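Local atomic coordinates of succinoglycan biosynthesis protein (Bacillus cereus ATCC 14579, PDB entry 2QGM), a protein that is of unproven function but is probably a hydrolase related to the erythromycin esterases. Residues 367-376 and 420-428. Numbering follows the deposited sequence.
Sequences IPQDVKSFNY and VYFDTSLLE
Pro-368 and Val-420 face each other at one end of this contact, Phe-374 and Leu-426 at the other, with CA atoms 7.8 Å apart in the first pair and 7.5 Å in the second. Segment 367-376 loops through a type I turn, Asp-370 to Ser-373, into a helix; segment 420-428 runs as a strand into another helix. Side chains therefore bridge the gap, Tyr-421 foremost. With its CG beside the backbone N (chi1 -84°), its ring reaches into the loop and Tyr-421 OH donates to Pro-368 O at 2.6 Å, tilted 20° from the carbonyl plane. Asp-370 CB sits over the centre of one ring face, 3.7 Å from the centroid, a CH-pi contact. Asp-370 is itself held by an Asx turn, its OD1 accepting from Lys-372 N. Ser-373 CB lies 3.5 Å from Tyr-421 CE1, while its OG donates to Asp-370 O and caps the helix by accepting from Tyr-376 N. Beside the tyrosine, Pro-368 CG packs on Val-420 CG2 at 3.7 Å. At the far end Leu-426 CB stands squarely over the Phe-374 ring, 3.9 Å from its centroid and 9° off the normal, and Thr-424 O meets the ring edge at CE2, 3.1 Å away. Trp-400 meets the same phenylalanine edge-to-face. Strand 421-425 pairs antiparallel with 404-408, and a backbone hydrogen bond joins Phe-374 to Pro-406, so strand 404-408 touches both segments. The whole is structural packing: an N-capped helix start, preceded by an Asx turn and a beta turn, laid against a two-stranded antiparallel sheet within the erythromycin esterase family region.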
ATOM      1  N   ILE A 367      -3.822 -13.319 -17.176  1.00 21.96           N
ATOM      2  CA  ILE A 367      -4.049 -11.922 -17.509  1.00 24.44           C
ATOM      3  C   ILE A 367      -4.711 -11.754 -18.875  1.00 26.40           C
ATOM      4  O   ILE A 367      -4.147 -12.147 -19.899  1.00 26.25           O
ATOM      5  CB  ILE A 367      -2.720 -11.140 -17.514  1.00 23.72           C
ATOM      6  CG1 ILE A 367      -2.112 -11.143 -16.111  1.00 24.35           C
ATOM      7  CG2 ILE A 367      -2.951  -9.706 -17.984  1.00 24.92           C
ATOM      8  CD1 ILE A 367      -0.767 -10.435 -16.027  1.00 24.50           C
ATOM      9  N   PRO A 368      -5.921 -11.172 -18.905  1.00 28.95           N
ATOM     10  CA  PRO A 368      -6.625 -10.963 -20.173  1.00 30.22           C
ATOM     11  C   PRO A 368      -5.847  -9.987 -21.054  1.00 31.19           C
ATOM     12  O   PRO A 368      -5.242  -9.034 -20.559  1.00 29.58           O
ATOM     13  CB  PRO A 368      -7.967 -10.379 -19.736  1.00 30.51           C
ATOM     14  CG  PRO A 368      -8.163 -10.938 -18.373  1.00 30.94           C
ATOM     15  CD  PRO A 368      -6.786 -10.824 -17.766  1.00 29.83           C
ATOM     16  N   GLN A 369      -5.881 -10.231 -22.358  1.00 32.19           N
ATOM     17  CA  GLN A 369      -5.191  -9.401 -23.332  1.00 34.31           C
ATOM     18  C   GLN A 369      -6.084  -8.295 -23.895  1.00 34.15           C
ATOM     19  O   GLN A 369      -7.290  -8.484 -24.070  1.00 35.11           O
ATOM     20  CB  GLN A 369      -4.682 -10.288 -24.472  1.00 37.00           C
ATOM     21  CG  GLN A 369      -4.220  -9.548 -25.713  1.00 40.66           C
ATOM     22  CD  GLN A 369      -4.058 -10.472 -26.912  1.00 42.52           C
ATOM     23  OE1 GLN A 369      -3.728 -10.029 -28.012  1.00 43.20           O
ATOM     24  NE2 GLN A 369      -4.294 -11.767 -26.702  1.00 43.32           N
ATOM     25  N   ASP A 370      -5.476  -7.139 -24.154  1.00 33.05           N
ATOM     26  CA  ASP A 370      -6.152  -5.974 -24.730  1.00 32.45           C
ATOM     27  C   ASP A 370      -5.097  -5.210 -25.528  1.00 32.34           C
ATOM     28  O   ASP A 370      -4.267  -4.504 -24.957  1.00 30.52           O
ATOM     29  CB  ASP A 370      -6.725  -5.064 -23.642  1.00 30.64           C
ATOM     30  CG  ASP A 370      -7.633  -3.985 -24.211  1.00 31.13           C
ATOM     31  OD1 ASP A 370      -7.271  -3.383 -25.244  1.00 30.69           O
ATOM     32  OD2 ASP A 370      -8.711  -3.729 -23.632  1.00 29.46           O
ATOM     33  N   VAL A 371      -5.133  -5.348 -26.849  1.00 32.24           N
ATOM     34  CA  VAL A 371      -4.152  -4.696 -27.715  1.00 32.65           C
ATOM     35  C   VAL A 371      -4.173  -3.169 -27.709  1.00 31.41           C
ATOM     36  O   VAL A 371      -3.311  -2.532 -28.320  1.00 32.39           O
ATOM     37  CB  VAL A 371      -4.309  -5.181 -29.165  1.00 33.10           C
ATOM     38  CG1 VAL A 371      -4.303  -6.699 -29.199  1.00 33.95           C
ATOM     39  CG2 VAL A 371      -5.591  -4.625 -29.766  1.00 34.01           C
ATOM     40  N   LYS A 372      -5.144  -2.584 -27.023  1.00 31.42           N
ATOM     41  CA  LYS A 372      -5.252  -1.132 -26.955  1.00 30.53           C
ATOM     42  C   LYS A 372      -4.696  -0.557 -25.647  1.00 29.34           C
ATOM     43  O   LYS A 372      -4.421   0.639 -25.554  1.00 28.28           O
ATOM     44  CB  LYS A 372      -6.714  -0.721 -27.120  1.00 33.55           C
ATOM     45  CG  LYS A 372      -7.080  -0.252 -28.521  1.00 36.23           C
ATOM     46  CD  LYS A 372      -6.423   1.087 -28.809  1.00 40.25           C
ATOM     47  CE  LYS A 372      -7.031   1.751 -30.033  1.00 41.95           C
ATOM     48  NZ  LYS A 372      -6.429   3.088 -30.307  1.00 43.87           N
ATOM     49  N   SER A 373      -4.508  -1.416 -24.651  1.00 29.09           N
ATOM     50  CA  SER A 373      -4.017  -0.986 -23.338  1.00 27.14           C
ATOM     51  C   SER A 373      -2.575  -0.476 -23.281  1.00 26.60           C
ATOM     52  O   SER A 373      -1.742  -0.803 -24.131  1.00 26.00           O
ATOM     53  CB  SER A 373      -4.163  -2.131 -22.333  1.00 27.58           C
ATOM     54  OG  SER A 373      -3.281  -3.197 -22.638  1.00 23.95           O
ATOM     55  N   PHE A 374      -2.287   0.328 -22.261  1.00 23.89           N
ATOM     56  CA  PHE A 374      -0.933   0.840 -22.060  1.00 23.42           C
ATOM     57  C   PHE A 374      -0.042  -0.381 -21.864  1.00 22.64           C
ATOM     58  O   PHE A 374       1.103  -0.410 -22.307  1.00 23.52           O
ATOM     59  CB  PHE A 374      -0.860   1.696 -20.788  1.00 22.92           C
ATOM     60  CG  PHE A 374      -1.624   2.981 -20.870  1.00 22.04           C
ATOM     61  CD1 PHE A 374      -1.157   4.039 -21.647  1.00 22.44           C
ATOM     62  CD2 PHE A 374      -2.807   3.145 -20.156  1.00 22.47           C
ATOM     63  CE1 PHE A 374      -1.857   5.242 -21.709  1.00 22.27           C
ATOM     64  CE2 PHE A 374      -3.516   4.344 -20.208  1.00 22.30           C
ATOM     65  CZ  PHE A 374      -3.036   5.395 -20.989  1.00 24.75           C
ATOM     66  N   ASN A 375      -0.596  -1.388 -21.192  1.00 24.26           N
ATOM     67  CA  ASN A 375       0.115  -2.621 -20.878  1.00 23.42           C
ATOM     68  C   ASN A 375       0.672  -3.382 -22.068  1.00 24.71           C
ATOM     69  O   ASN A 375       1.819  -3.824 -22.047  1.00 24.27           O
ATOM     70  CB  ASN A 375      -0.797  -3.530 -20.063  1.00 23.11           C
ATOM     71  CG  ASN A 375      -1.191  -2.905 -18.744  1.00 21.13           C
ATOM     72  OD1 ASN A 375      -0.512  -3.078 -17.729  1.00 24.31           O
ATOM     73  ND2 ASN A 375      -2.281  -2.150 -18.754  1.00 19.33           N
ATOM     74  N   TYR A 376      -0.129  -3.548 -23.109  1.00 25.83           N
ATOM     75  CA  TYR A 376       0.370  -4.273 -24.259  1.00 27.27           C
ATOM     76  C   TYR A 376       1.365  -3.466 -25.070  1.00 24.33           C
ATOM     77  O   TYR A 376       2.271  -4.031 -25.678  1.00 23.39           O
ATOM     78  CB  TYR A 376      -0.801  -4.787 -25.098  1.00 31.66           C
ATOM     79  CG  TYR A 376      -1.172  -6.186 -24.654  1.00 35.98           C
ATOM     80  CD1 TYR A 376      -0.465  -7.288 -25.131  1.00 36.50           C
ATOM     81  CD2 TYR A 376      -2.135  -6.401 -23.669  1.00 35.58           C
ATOM     82  CE1 TYR A 376      -0.693  -8.569 -24.632  1.00 38.23           C
ATOM     83  CE2 TYR A 376      -2.374  -7.678 -23.162  1.00 37.28           C
ATOM     84  CZ  TYR A 376      -1.645  -8.756 -23.646  1.00 37.02           C
ATOM     85  OH  TYR A 376      -1.834 -10.013 -23.123  1.00 38.50           O
ATOM     86  N   VAL A 420     -11.351  -6.096 -16.050  1.00 27.74           N
ATOM     87  CA  VAL A 420     -10.054  -5.813 -15.447  1.00 25.96           C
ATOM     88  C   VAL A 420      -9.270  -4.728 -16.187  1.00 25.16           C
ATOM     89  O   VAL A 420      -8.107  -4.467 -15.877  1.00 26.42           O
ATOM     90  CB  VAL A 420      -9.187  -7.100 -15.350  1.00 25.33           C
ATOM     91  CG1 VAL A 420      -9.758  -8.027 -14.276  1.00 26.02           C
ATOM     92  CG2 VAL A 420      -9.142  -7.810 -16.694  1.00 26.65           C
ATOM     93  N   TYR A 421      -9.907  -4.104 -17.172  1.00 24.25           N
ATOM     94  CA  TYR A 421      -9.289  -3.015 -17.929  1.00 23.21           C
ATOM     95  C   TYR A 421     -10.118  -1.756 -17.714  1.00 24.22           C
ATOM     96  O   TYR A 421     -11.349  -1.803 -17.733  1.00 25.02           O
ATOM     97  CB  TYR A 421      -9.204  -3.365 -19.416  1.00 24.10           C
ATOM     98  CG  TYR A 421      -7.980  -4.187 -19.736  1.00 23.03           C
ATOM     99  CD1 TYR A 421      -6.715  -3.603 -19.765  1.00 22.99           C
ATOM    100  CD2 TYR A 421      -8.077  -5.554 -19.964  1.00 24.14           C
ATOM    101  CE1 TYR A 421      -5.573  -4.365 -20.015  1.00 23.47           C
ATOM    102  CE2 TYR A 421      -6.948  -6.329 -20.211  1.00 22.94           C
ATOM    103  CZ  TYR A 421      -5.698  -5.730 -20.235  1.00 23.64           C
ATOM    104  OH  TYR A 421      -4.585  -6.499 -20.472  1.00 22.13           O
ATOM    105  N   PHE A 422      -9.437  -0.635 -17.506  1.00 22.99           N
ATOM    106  CA  PHE A 422     -10.103   0.629 -17.245  1.00 22.62           C
ATOM    107  C   PHE A 422      -9.554   1.781 -18.069  1.00 24.18           C
ATOM    108  O   PHE A 422      -8.340   1.993 -18.129  1.00 23.48           O
ATOM    109  CB  PHE A 422      -9.983   0.951 -15.757  1.00 23.38           C
ATOM    110  CG  PHE A 422     -10.600  -0.088 -14.868  1.00 24.26           C
ATOM    111  CD1 PHE A 422     -11.942  -0.005 -14.510  1.00 25.45           C
ATOM    112  CD2 PHE A 422      -9.851  -1.177 -14.426  1.00 23.49           C
ATOM    113  CE1 PHE A 422     -12.536  -0.996 -13.721  1.00 25.40           C
ATOM    114  CE2 PHE A 422     -10.430  -2.175 -13.640  1.00 25.65           C
ATOM    115  CZ  PHE A 422     -11.776  -2.085 -13.286  1.00 26.09           C
ATOM    116  N   ASP A 423     -10.459   2.522 -18.698  1.00 25.11           N
ATOM    117  CA  ASP A 423     -10.074   3.647 -19.530  1.00 25.90           C
ATOM    118  C   ASP A 423      -9.620   4.840 -18.694  1.00 25.15           C
ATOM    119  O   ASP A 423     -10.382   5.385 -17.894  1.00 23.25           O
ATOM    120  CB  ASP A 423     -11.239   4.049 -20.434  1.00 30.24           C
ATOM    121  CG  ASP A 423     -10.836   5.071 -21.470  1.00 33.04           C
ATOM    122  OD1 ASP A 423     -10.565   6.226 -21.085  1.00 36.18           O
ATOM    123  OD2 ASP A 423     -10.778   4.715 -22.666  1.00 35.41           O
ATOM    124  N   THR A 424      -8.369   5.240 -18.893  1.00 25.01           N
ATOM    125  CA  THR A 424      -7.795   6.359 -18.161  1.00 24.72           C
ATOM    126  C   THR A 424      -6.447   6.753 -18.764  1.00 25.16           C
ATOM    127  O   THR A 424      -6.004   6.166 -19.750  1.00 25.02           O
ATOM    128  CB  THR A 424      -7.594   5.991 -16.666  1.00 25.38           C
ATOM    129  OG1 THR A 424      -7.119   7.134 -15.946  1.00 26.58           O
ATOM    130  CG2 THR A 424      -6.585   4.859 -16.531  1.00 25.03           C
ATOM    131  N   SER A 425      -5.808   7.750 -18.162  1.00 24.63           N
ATOM    132  CA  SER A 425      -4.506   8.222 -18.613  1.00 23.53           C
ATOM    133  C   SER A 425      -3.445   7.701 -17.662  1.00 22.62           C
ATOM    134  O   SER A 425      -3.628   7.741 -16.443  1.00 22.38           O
ATOM    135  CB  SER A 425      -4.479   9.750 -18.638  1.00 25.93           C
ATOM    136  OG  SER A 425      -3.163  10.249 -18.515  1.00 28.52           O
ATOM    137  N   LEU A 426      -2.333   7.220 -18.209  1.00 21.32           N
ATOM    138  CA  LEU A 426      -1.264   6.685 -17.367  1.00 20.50           C
ATOM    139  C   LEU A 426      -0.612   7.756 -16.493  1.00 19.56           C
ATOM    140  O   LEU A 426      -0.435   7.539 -15.298  1.00 17.18           O
ATOM    141  CB  LEU A 426      -0.211   5.989 -18.232  1.00 18.76           C
ATOM    142  CG  LEU A 426       0.718   5.052 -17.451  1.00 19.25           C
ATOM    143  CD1 LEU A 426      -0.048   3.823 -16.944  1.00 18.60           C
ATOM    144  CD2 LEU A 426       1.864   4.631 -18.359  1.00 19.07           C
ATOM    145  N   LEU A 427      -0.258   8.900 -17.081  1.00 20.35           N
ATOM    146  CA  LEU A 427       0.361   9.989 -16.322  1.00 19.93           C
ATOM    147  C   LEU A 427      -0.602  10.516 -15.254  1.00 20.65           C
ATOM    148  O   LEU A 427      -0.186  10.954 -14.181  1.00 21.04           O
ATOM    149  CB  LEU A 427       0.753  11.138 -17.254  1.00 22.27           C
ATOM    150  CG  LEU A 427       1.234  12.399 -16.531  1.00 23.17           C
ATOM    151  CD1 LEU A 427       2.534  12.107 -15.770  1.00 21.91           C
ATOM    152  CD2 LEU A 427       1.436  13.519 -17.536  1.00 24.88           C
ATOM    153  N   GLU A 428      -1.891  10.478 -15.571  1.00 21.41           N
ATOM    154  CA  GLU A 428      -2.938  10.931 -14.666  1.00 23.20           C
ATOM    155  C   GLU A 428      -2.871  10.155 -13.356  1.00 21.86           C
ATOM    156  O   GLU A 428      -3.136  10.698 -12.280  1.00 19.96           O
ATOM    157  CB  GLU A 428      -4.301  10.704 -15.334  1.00 25.36           C
ATOM    158  CG  GLU A 428      -5.508  11.204 -14.562  1.00 30.13           C
ATOM    159  CD  GLU A 428      -6.816  10.841 -15.249  1.00 33.09           C
ATOM    160  OE1 GLU A 428      -6.904  11.000 -16.485  1.00 35.11           O
ATOM    161  OE2 GLU A 428      -7.762  10.405 -14.555  1.00 36.23           O
TER